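Local coordinates for leucine aminopeptidase 1 (Caenorhabditis elegans, PDB 2HC9), which releases N-terminal amino acids, preferably leucine, from peptides as a two-zinc M17 aminopeptidase and probably acts as a digestive enzyme, at residues T76-S81 against A90-K95; R83-T88 against G397-P402; A188-A193 against P230-V235; V194-A199 against V234-E239. The protein carries 1 engineered substitution. All coordinates share one frame; numbering follows the deposited sequence.

Interaction 1. Residues T76-S81 against A90-K95; sequences TVPDAS and AHSIYK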
# COMPACT_ATOMS: atom_id res chain seq x y z
N THR A 76 30.19 31.00 12.18
CA THR A 76 31.20 30.94 11.15
C THR A 76 30.64 30.29 9.88
O THR A 76 30.13 29.17 9.91
CB THR A 76 32.46 30.19 11.66
OG1 THR A 76 32.95 30.84 12.85
CG2 THR A 76 33.56 30.19 10.59
N VAL A 77 30.75 31.02 8.78
CA VAL A 77 30.26 30.58 7.47
C VAL A 77 31.46 30.00 6.71
O VAL A 77 32.54 30.59 6.73
CB VAL A 77 29.71 31.82 6.69
CG1 VAL A 77 29.16 31.43 5.29
CG2 VAL A 77 28.61 32.50 7.51
N PRO A 78 31.28 28.86 6.03
CA PRO A 78 32.42 28.33 5.26
C PRO A 78 32.83 29.23 4.10
O PRO A 78 31.99 29.94 3.51
CB PRO A 78 31.94 26.96 4.77
CG PRO A 78 30.49 26.90 4.99
CD PRO A 78 30.07 28.01 5.93
N ASP A 79 34.12 29.21 3.79
CA ASP A 79 34.65 29.93 2.65
C ASP A 79 34.51 29.16 1.33
O ASP A 79 34.19 29.75 0.30
CB ASP A 79 36.12 30.26 2.90
CG ASP A 79 36.28 31.48 3.78
OD1 ASP A 79 35.96 32.60 3.32
OD2 ASP A 79 36.71 31.32 4.92
N ALA A 80 34.72 27.85 1.39
CA ALA A 80 34.66 26.98 0.20
C ALA A 80 33.22 26.71 -0.24
O ALA A 80 32.33 26.65 0.58
CB ALA A 80 35.35 25.66 0.48
N SER A 81 33.01 26.53 -1.55
CA SER A 81 31.70 26.10 -2.03
C SER A 81 31.84 25.33 -3.33
O SER A 81 32.76 25.58 -4.12
CB SER A 81 30.73 27.29 -2.23
OG SER A 81 31.29 28.19 -3.17
N ALA A 90 25.07 31.15 1.89
CA ALA A 90 24.09 31.81 2.76
C ALA A 90 23.24 30.81 3.51
O ALA A 90 22.88 31.06 4.65
CB ALA A 90 23.23 32.78 1.98
N HIS A 91 22.96 29.65 2.90
CA HIS A 91 22.22 28.60 3.61
C HIS A 91 22.84 28.17 4.93
O HIS A 91 22.11 27.77 5.84
CB HIS A 91 21.95 27.39 2.72
CG HIS A 91 21.21 27.75 1.49
ND1 HIS A 91 21.84 28.32 0.40
CD2 HIS A 91 19.90 27.69 1.18
CE1 HIS A 91 20.95 28.57 -0.54
NE2 HIS A 91 19.77 28.20 -0.10
N SER A 92 24.17 28.25 5.04
CA SER A 92 24.88 27.91 6.27
C SER A 92 24.49 28.83 7.42
O SER A 92 24.43 28.41 8.58
CB SER A 92 26.40 27.97 6.08
OG SER A 92 26.85 27.00 5.15
N ILE A 93 24.27 30.11 7.11
CA ILE A 93 23.78 31.06 8.15
C ILE A 93 22.42 30.60 8.66
O ILE A 93 22.22 30.45 9.85
CB ILE A 93 23.67 32.50 7.62
CG1 ILE A 93 25.07 33.02 7.23
CG2 ILE A 93 22.98 33.42 8.69
CD1 ILE A 93 25.03 34.35 6.49
N TYR A 94 21.50 30.34 7.74
CA TYR A 94 20.19 29.87 8.16
C TYR A 94 20.28 28.61 9.00
O TYR A 94 19.63 28.51 10.04
CB TYR A 94 19.30 29.62 6.95
CG TYR A 94 17.86 29.29 7.30
CD1 TYR A 94 16.92 30.30 7.48
CD2 TYR A 94 17.45 27.97 7.47
CE1 TYR A 94 15.58 30.01 7.76
CE2 TYR A 94 16.11 27.65 7.79
CZ TYR A 94 15.18 28.67 7.92
OH TYR A 94 13.86 28.38 8.20
N LYS A 95 21.08 27.64 8.56
CA LYS A 95 21.22 26.38 9.30
C LYS A 95 21.65 26.57 10.76
O LYS A 95 21.15 25.90 11.67
CB LYS A 95 22.23 25.47 8.58
CG LYS A 95 22.43 24.12 9.26
CD LYS A 95 23.42 23.24 8.55
CE LYS A 95 24.84 23.78 8.69
NZ LYS A 95 25.31 24.30 7.37
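Val77 and Ile93 make the apolar half of this contact, with CG2 of Val77 lying 3.6 Å from CG1 of Ile93 and the two side chains slanting across each other. The other half is made by Pro78 and Ser92: CD of the proline ring sits 3.7 Å from CB of Ser92, and in one of the two modelled serine conformers OG also lies against the ring. Since the proline carbons offer no donor, this is van der Waals packing, and the small serine side chain lets the helix come close here; Val77 CA and Ser92 CA are 6.1 Å apart. Val77 closes strand 72-77 in the mixed sheet of the N-terminal domain, a domain of the macro clan, and helix 90-97 follows after a loop without regular structure. With CG1 of Val77 set anti to the backbone N (chi1 -180°), CG2 is the methyl that meets the isoleucine. Valine, beta-branched and apolar, suits a strand residue that packs against Val23 and Ile93. Next outward, Val23 of strand 18-25 touches both Val77 and Ile93, and helix 120-128 packs on Ile93 through His123 and Ile127. Backbone bonds from Val77 to Gly24 and Lys26 hold the strand end in the sheet.

Interaction 2. Residues R83-T88 against G397-P402; sequences RGNTPT and GDLVAP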
# COMPACT_ATOMS: atom_id res chain seq x y z
N ARG A 83 30.44 24.06 -7.15
CA ARG A 83 29.90 24.82 -8.26
C ARG A 83 28.37 24.86 -8.31
O ARG A 83 27.82 25.84 -8.77
CB ARG A 83 30.52 24.39 -9.60
CG ARG A 83 30.21 22.97 -10.00
CD ARG A 83 31.00 22.58 -11.26
NE ARG A 83 30.37 21.47 -11.96
CZ ARG A 83 29.38 21.59 -12.84
NH1 ARG A 83 28.87 20.51 -13.41
NH2 ARG A 83 28.90 22.78 -13.15
N GLY A 84 27.70 23.83 -7.78
CA GLY A 84 26.22 23.81 -7.73
C GLY A 84 25.61 24.64 -6.60
O GLY A 84 24.41 24.95 -6.61
N ASN A 85 26.46 25.05 -5.65
CA ASN A 85 26.05 25.84 -4.49
C ASN A 85 26.12 27.33 -4.85
O ASN A 85 26.52 27.69 -5.94
CB ASN A 85 27.00 25.52 -3.33
CG ASN A 85 26.46 25.96 -1.96
OD1 ASN A 85 25.41 26.62 -1.84
ND2 ASN A 85 27.20 25.59 -0.91
N THR A 86 25.71 28.20 -3.93
CA THR A 86 26.07 29.62 -4.01
C THR A 86 27.41 29.84 -3.31
O THR A 86 27.64 29.32 -2.20
CB THR A 86 24.95 30.52 -3.38
OG1 THR A 86 25.44 31.86 -3.23
CG2 THR A 86 24.51 29.96 -2.01
N PRO A 87 28.30 30.65 -3.92
CA PRO A 87 29.56 30.94 -3.22
C PRO A 87 29.38 31.80 -1.96
O PRO A 87 30.29 31.91 -1.14
CB PRO A 87 30.38 31.70 -4.26
CG PRO A 87 29.38 32.31 -5.18
CD PRO A 87 28.19 31.35 -5.21
N THR A 88 28.18 32.37 -1.80
CA THR A 88 27.84 33.08 -0.55
C THR A 88 27.71 32.14 0.64
O THR A 88 27.83 32.58 1.79
CB THR A 88 26.52 33.86 -0.67
OG1 THR A 88 25.43 32.92 -0.67
CG2 THR A 88 26.45 34.70 -1.95
N GLY A 397 21.16 33.80 -3.03
CA GLY A 397 20.88 32.66 -2.15
C GLY A 397 19.56 31.91 -2.35
O GLY A 397 19.35 30.88 -1.70
N ASP A 398 18.70 32.39 -3.25
CA ASP A 398 17.48 31.67 -3.64
C ASP A 398 17.90 30.82 -4.86
O ASP A 398 17.77 31.25 -5.99
CB ASP A 398 16.37 32.66 -4.05
CG ASP A 398 15.65 33.31 -2.86
OD1 ASP A 398 15.98 33.01 -1.67
OD2 ASP A 398 14.76 34.14 -3.12
N LEU A 399 18.48 29.66 -4.60
CA LEU A 399 19.14 28.87 -5.66
C LEU A 399 18.18 28.40 -6.73
O LEU A 399 16.99 28.16 -6.46
CB LEU A 399 19.85 27.66 -5.05
CG LEU A 399 21.05 28.04 -4.16
CD1 LEU A 399 21.59 26.81 -3.41
CD2 LEU A 399 22.15 28.61 -5.05
N VAL A 400 18.69 28.30 -7.96
CA VAL A 400 17.89 27.86 -9.11
C VAL A 400 18.74 26.86 -9.92
O VAL A 400 19.95 27.09 -10.12
CB VAL A 400 17.50 29.04 -10.01
CG1 VAL A 400 16.70 28.56 -11.23
CG2 VAL A 400 16.69 30.10 -9.23
N ALA A 401 18.11 25.76 -10.33
CA ALA A 401 18.73 24.76 -11.20
C ALA A 401 17.88 24.62 -12.46
O ALA A 401 16.65 24.86 -12.43
CB ALA A 401 18.81 23.37 -10.45
N PRO A 402 18.51 24.27 -13.58
CA PRO A 402 17.73 24.19 -14.80
C PRO A 402 17.02 22.86 -15.00
O PRO A 402 17.52 21.80 -14.61
CB PRO A 402 18.81 24.36 -15.90
CG PRO A 402 20.03 23.81 -15.32
CD PRO A 402 19.94 23.99 -13.82
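A single leucine, Leu399, carries the side-chain contact from the catalytic domain onto a loop of the N-terminal domain, with more than 300 residues of chain between. Its CD2 lies 3.8 Å from both N and CB of Thr86, the two side chains crossing at about a right angle, while CD1 comes within 4.1 Å of Asn85 OD1. That oxygen also has Thr86 N at 2.6 Å, above the carbonyl plane and with an N-H...O angle of 134°, a short, strained bond of doubtful strength. Thr86 OG1 accepts from Thr88 N at 3.1 Å, which defines an ST turn, and from Thr88 OG1 as well; it also bonds to Lys394 O of helix 383-396. Threonine suits this position because its hydroxyl, anti to the backbone N (chi1 168°), builds the turn while its carbons face the leucine. The loop between strand 72-77 and helix 90-97 thus lies against the chain entering strand 400-402 of the catalytic domain. Gly397, with positive phi (80°), ends the preceding helix where a side chain would jam against the carbonyl before it. Asn85 ND2 hydrogen-bonds to Asp408 OD2 of a second subunit, and Leu409 of that subunit packs on Leu399.

Interaction 3. Residues A188-A193 against P230-V235; sequences ALVDEA and PPAFVV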
# COMPACT_ATOMS: atom_id res chain seq x y z
N ALA A 188 -8.81 36.55 1.97
CA ALA A 188 -7.76 37.18 2.76
C ALA A 188 -6.51 37.41 1.91
O ALA A 188 -5.86 38.45 2.04
CB ALA A 188 -7.41 36.33 3.96
N LEU A 189 -6.16 36.46 1.05
CA LEU A 189 -5.00 36.67 0.17
C LEU A 189 -5.24 37.76 -0.90
O LEU A 189 -4.32 38.55 -1.20
CB LEU A 189 -4.50 35.34 -0.45
CG LEU A 189 -3.23 35.43 -1.33
CD1 LEU A 189 -2.06 36.10 -0.56
CD2 LEU A 189 -2.80 34.03 -1.84
N VAL A 190 -6.45 37.83 -1.45
CA VAL A 190 -6.81 38.98 -2.30
C VAL A 190 -6.58 40.28 -1.50
O VAL A 190 -5.93 41.22 -2.01
CB VAL A 190 -8.29 38.91 -2.78
CG1 VAL A 190 -8.73 40.26 -3.42
CG2 VAL A 190 -8.47 37.75 -3.78
N ASP A 191 -7.05 40.34 -0.26
CA ASP A 191 -6.89 41.56 0.55
C ASP A 191 -5.42 41.92 0.78
O ASP A 191 -5.05 43.10 0.68
CB ASP A 191 -7.62 41.43 1.89
CG ASP A 191 -9.13 41.46 1.73
OD1 ASP A 191 -9.61 41.83 0.65
OD2 ASP A 191 -9.83 41.08 2.68
N GLU A 192 -4.60 40.91 1.05
CA GLU A 192 -3.15 41.09 1.20
C GLU A 192 -2.52 41.66 -0.08
O GLU A 192 -1.68 42.54 -0.00
CB GLU A 192 -2.46 39.78 1.62
CG GLU A 192 -2.88 39.27 3.03
CD GLU A 192 -2.05 39.82 4.18
OE1 GLU A 192 -1.21 40.70 3.96
OE2 GLU A 192 -2.26 39.35 5.32
N ALA A 193 -2.91 41.15 -1.24
CA ALA A 193 -2.35 41.62 -2.50
C ALA A 193 -2.80 43.06 -2.75
O ALA A 193 -2.02 43.93 -3.20
CB ALA A 193 -2.83 40.72 -3.66
N PRO A 230 -14.50 32.37 -2.75
CA PRO A 230 -14.37 32.21 -4.20
C PRO A 230 -12.98 32.40 -4.81
O PRO A 230 -12.10 33.03 -4.20
CB PRO A 230 -15.35 33.24 -4.77
CG PRO A 230 -15.53 34.23 -3.71
CD PRO A 230 -15.25 33.58 -2.38
N PRO A 231 -12.78 31.84 -6.02
CA PRO A 231 -11.52 32.03 -6.71
C PRO A 231 -11.35 33.51 -7.12
O PRO A 231 -12.34 34.23 -7.25
CB PRO A 231 -11.66 31.12 -7.97
CG PRO A 231 -13.17 31.03 -8.20
CD PRO A 231 -13.73 30.99 -6.78
N ALA A 232 -10.11 33.95 -7.33
CA ALA A 232 -9.84 35.32 -7.78
C ALA A 232 -8.59 35.34 -8.61
O ALA A 232 -7.69 34.51 -8.44
CB ALA A 232 -9.67 36.28 -6.59
N PHE A 233 -8.54 36.31 -9.51
CA PHE A 233 -7.32 36.66 -10.21
C PHE A 233 -7.04 38.15 -9.92
O PHE A 233 -7.92 39.00 -10.12
CB PHE A 233 -7.57 36.47 -11.70
CG PHE A 233 -6.37 36.77 -12.58
CD1 PHE A 233 -5.20 36.00 -12.48
CD2 PHE A 233 -6.43 37.76 -13.53
CE1 PHE A 233 -4.11 36.21 -13.32
CE2 PHE A 233 -5.35 38.00 -14.38
CZ PHE A 233 -4.18 37.24 -14.28
N VAL A 234 -5.86 38.42 -9.40
CA VAL A 234 -5.49 39.79 -9.01
C VAL A 234 -4.30 40.23 -9.84
O VAL A 234 -3.29 39.51 -9.90
CB VAL A 234 -5.11 39.86 -7.52
CG1 VAL A 234 -4.58 41.27 -7.13
CG2 VAL A 234 -6.33 39.46 -6.65
N VAL A 235 -4.40 41.41 -10.45
CA VAL A 235 -3.27 41.97 -11.20
C VAL A 235 -2.87 43.28 -10.52
O VAL A 235 -3.73 44.15 -10.34
CB VAL A 235 -3.65 42.26 -12.67
CG1 VAL A 235 -2.43 42.77 -13.46
CG2 VAL A 235 -4.23 41.00 -13.33
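Val190 CG2 and Ala232 CB press together at 3.4 Å, tighter than ordinary van der Waals contact, and mark the closest side-chain approach of segments 188-193 and 230-235. The rest of the interface is more relaxed: CG2 of Val190 is 4.0 Å from CG2 of Val234, and Ala193 CB is 3.9 Å from CG1 of Val234. Each methyl of Val234 therefore has its own helical partner. Val190 holds CG1 anti to its backbone N (chi1 169°), which leaves CG2 as the branch directed at the alanine. Alanine on the strand tolerates such closeness, and Ala193, about one turn further along the helix, likewise keeps the backbones near each other while Val190 and Val234 supply the bulk of the contact. One side of the helix is more open: Asp191 is exposed and its OD1 binds glycerol, probably from the crystallisation liquor, while Glu192 forms a salt bridge with Arg175. Segments 188-193 and 232-235 run nearly parallel, with an angle of 6° between their directions and axes 9.5 Å apart at closest approach. Around them, strand 203-208 contributes Val206 to both valines, and strand 297-307 supplies Ile304 to Val190 and Leu302 to Ala193, so the helix lies over three adjoining strands of the catalytic-domain sheet.

Interaction 4. Residues V194-A199 against V234-E239; sequences VKVGNA and VVLSHE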
# COMPACT_ATOMS: atom_id res chain seq x y z
N VAL A 194 -4.07 43.31 -2.47
CA VAL A 194 -4.61 44.67 -2.66
C VAL A 194 -3.92 45.72 -1.75
O VAL A 194 -3.67 46.85 -2.18
CB VAL A 194 -6.15 44.70 -2.53
CG1 VAL A 194 -6.69 46.18 -2.54
CG2 VAL A 194 -6.78 43.92 -3.68
N LYS A 195 -3.57 45.32 -0.53
CA LYS A 195 -2.78 46.20 0.35
C LYS A 195 -1.45 46.61 -0.28
O LYS A 195 -1.09 47.77 -0.26
CB LYS A 195 -2.53 45.52 1.69
CG LYS A 195 -3.72 45.56 2.60
CD LYS A 195 -3.39 44.93 3.98
CE LYS A 195 -2.60 45.91 4.83
NZ LYS A 195 -2.22 45.33 6.15
N VAL A 196 -0.73 45.63 -0.84
CA VAL A 196 0.52 45.92 -1.54
C VAL A 196 0.24 46.77 -2.80
O VAL A 196 0.97 47.72 -3.09
CB VAL A 196 1.27 44.59 -1.93
CG1 VAL A 196 2.44 44.89 -2.90
CG2 VAL A 196 1.74 43.85 -0.67
N GLY A 197 -0.84 46.43 -3.52
CA GLY A 197 -1.30 47.24 -4.66
C GLY A 197 -1.47 48.71 -4.29
O GLY A 197 -1.03 49.60 -5.04
N ASN A 198 -2.11 48.97 -3.15
CA ASN A 198 -2.33 50.34 -2.70
C ASN A 198 -1.01 51.02 -2.32
O ASN A 198 -0.75 52.15 -2.75
CB ASN A 198 -3.35 50.39 -1.55
CG ASN A 198 -4.80 50.54 -2.04
OD1 ASN A 198 -5.27 51.65 -2.29
ND2 ASN A 198 -5.51 49.43 -2.16
N ALA A 199 -0.19 50.32 -1.54
CA ALA A 199 1.10 50.86 -1.06
C ALA A 199 2.03 51.23 -2.20
O ALA A 199 2.79 52.20 -2.12
CB ALA A 199 1.80 49.87 -0.11
N VAL A 234 -5.86 38.42 -9.40
CA VAL A 234 -5.49 39.79 -9.01
C VAL A 234 -4.30 40.23 -9.84
O VAL A 234 -3.29 39.51 -9.90
CB VAL A 234 -5.11 39.86 -7.52
CG1 VAL A 234 -4.58 41.27 -7.13
CG2 VAL A 234 -6.33 39.46 -6.65
N VAL A 235 -4.40 41.41 -10.45
CA VAL A 235 -3.27 41.97 -11.20
C VAL A 235 -2.87 43.28 -10.52
O VAL A 235 -3.73 44.15 -10.34
CB VAL A 235 -3.65 42.26 -12.67
CG1 VAL A 235 -2.43 42.77 -13.46
CG2 VAL A 235 -4.23 41.00 -13.33
N LEU A 236 -1.60 43.42 -10.17
CA LEU A 236 -1.05 44.74 -9.79
C LEU A 236 -0.16 45.16 -10.93
O LEU A 236 0.78 44.44 -11.28
CB LEU A 236 -0.20 44.62 -8.52
CG LEU A 236 -0.86 43.84 -7.37
CD1 LEU A 236 0.08 43.83 -6.17
CD2 LEU A 236 -2.25 44.44 -7.02
N SER A 237 -0.43 46.33 -11.51
CA SER A 237 0.37 46.82 -12.64
C SER A 237 1.11 48.11 -12.31
O SER A 237 0.50 49.06 -11.77
CB SER A 237 -0.51 47.02 -13.88
OG SER A 237 -1.03 45.76 -14.32
N HIS A 238 2.41 48.10 -12.64
CA HIS A 238 3.34 49.23 -12.51
C HIS A 238 3.72 49.59 -13.95
O HIS A 238 4.63 49.01 -14.54
CB HIS A 238 4.57 48.78 -11.71
CG HIS A 238 5.66 49.81 -11.62
ND1 HIS A 238 5.61 50.88 -10.74
CD2 HIS A 238 6.86 49.90 -12.25
CE1 HIS A 238 6.73 51.58 -10.85
NE2 HIS A 238 7.51 51.00 -11.75
N GLU A 239 2.96 50.52 -14.52
CA GLU A 239 3.09 50.82 -15.95
C GLU A 239 4.02 52.00 -16.18
O GLU A 239 3.85 53.07 -15.59
CB GLU A 239 1.70 51.03 -16.57
CG GLU A 239 0.87 49.74 -16.43
CD GLU A 239 -0.50 49.79 -17.08
OE1 GLU A 239 -1.28 50.73 -16.82
OE2 GLU A 239 -0.81 48.83 -17.82
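The final turns of helix 186-199 pack on the C-terminal half of strand 232-238 in the mixed beta sheet of the catalytic domain, and Leu236 is the strand residue that fills the join. Its side chain is directed at Gly197, where CD2 lies 3.8 Å from the glycine CA, and CD1 is also 3.8 Å from Gly197 N. Glycine suits this place because a beta carbon here would collide with CD2 of the leucine; its absence brings the helix backbone itself into contact, with Gly197 CA and Leu236 CA 5.7 Å apart. In Leu236, CG stands anti to the carbonyl carbon (chi1 -48°), which directs it toward the helix, and both methyls meet the glycine backbone. Beside it, Val196 CG1 lies a looser 4.2 Å from Leu236 CD1, the two side chains crossing at about a right angle. Leu283 of helix 277-290 touches both of these residues, and Ile204 of strand 203-208 flanks Leu236. Near the helix end, Val194 O accepts the backbone N of Asn198 at 2.8 Å; a second bond to this oxygen, from Asn198 ND2, appears in one of two modelled conformers of a residue that touches a crystal neighbour, and is doubtful. Thr200 OG1 bonds to the carbonyls of Val196 and Gly197. The contact is made by aliphatic side chains and the glycine backbone, without a hydrogen bond between the two segments, so its fit rests on shape, while the carbonyls of Val194, Val196 and Gly197 find their partners in Asn198 and Thr200.

How the interactions relate
Interactions 1 and 2 touch each other, His91 CE1 lying 3.4 Å from Leu399 CD1; their segments alternate along the chain, and the loop between strand 72-77 and helix 90-97 takes part in both. Interactions 3 and 4 share Val234 and Val235 and form successive parts of one helix-on-strand packing, with centres 11 Å apart; Ala193 O comes within 3.6 Å of Leu236 CD1. The two groups stand on opposite sides of the chain's centre, interactions 2 and 4 keeping their nearest atoms about 16 Å apart, although both reach the same catalytic-domain sheet. All four lie away from the zinc and bicarbonate site, which is built by residues such as Asp257 and Glu336.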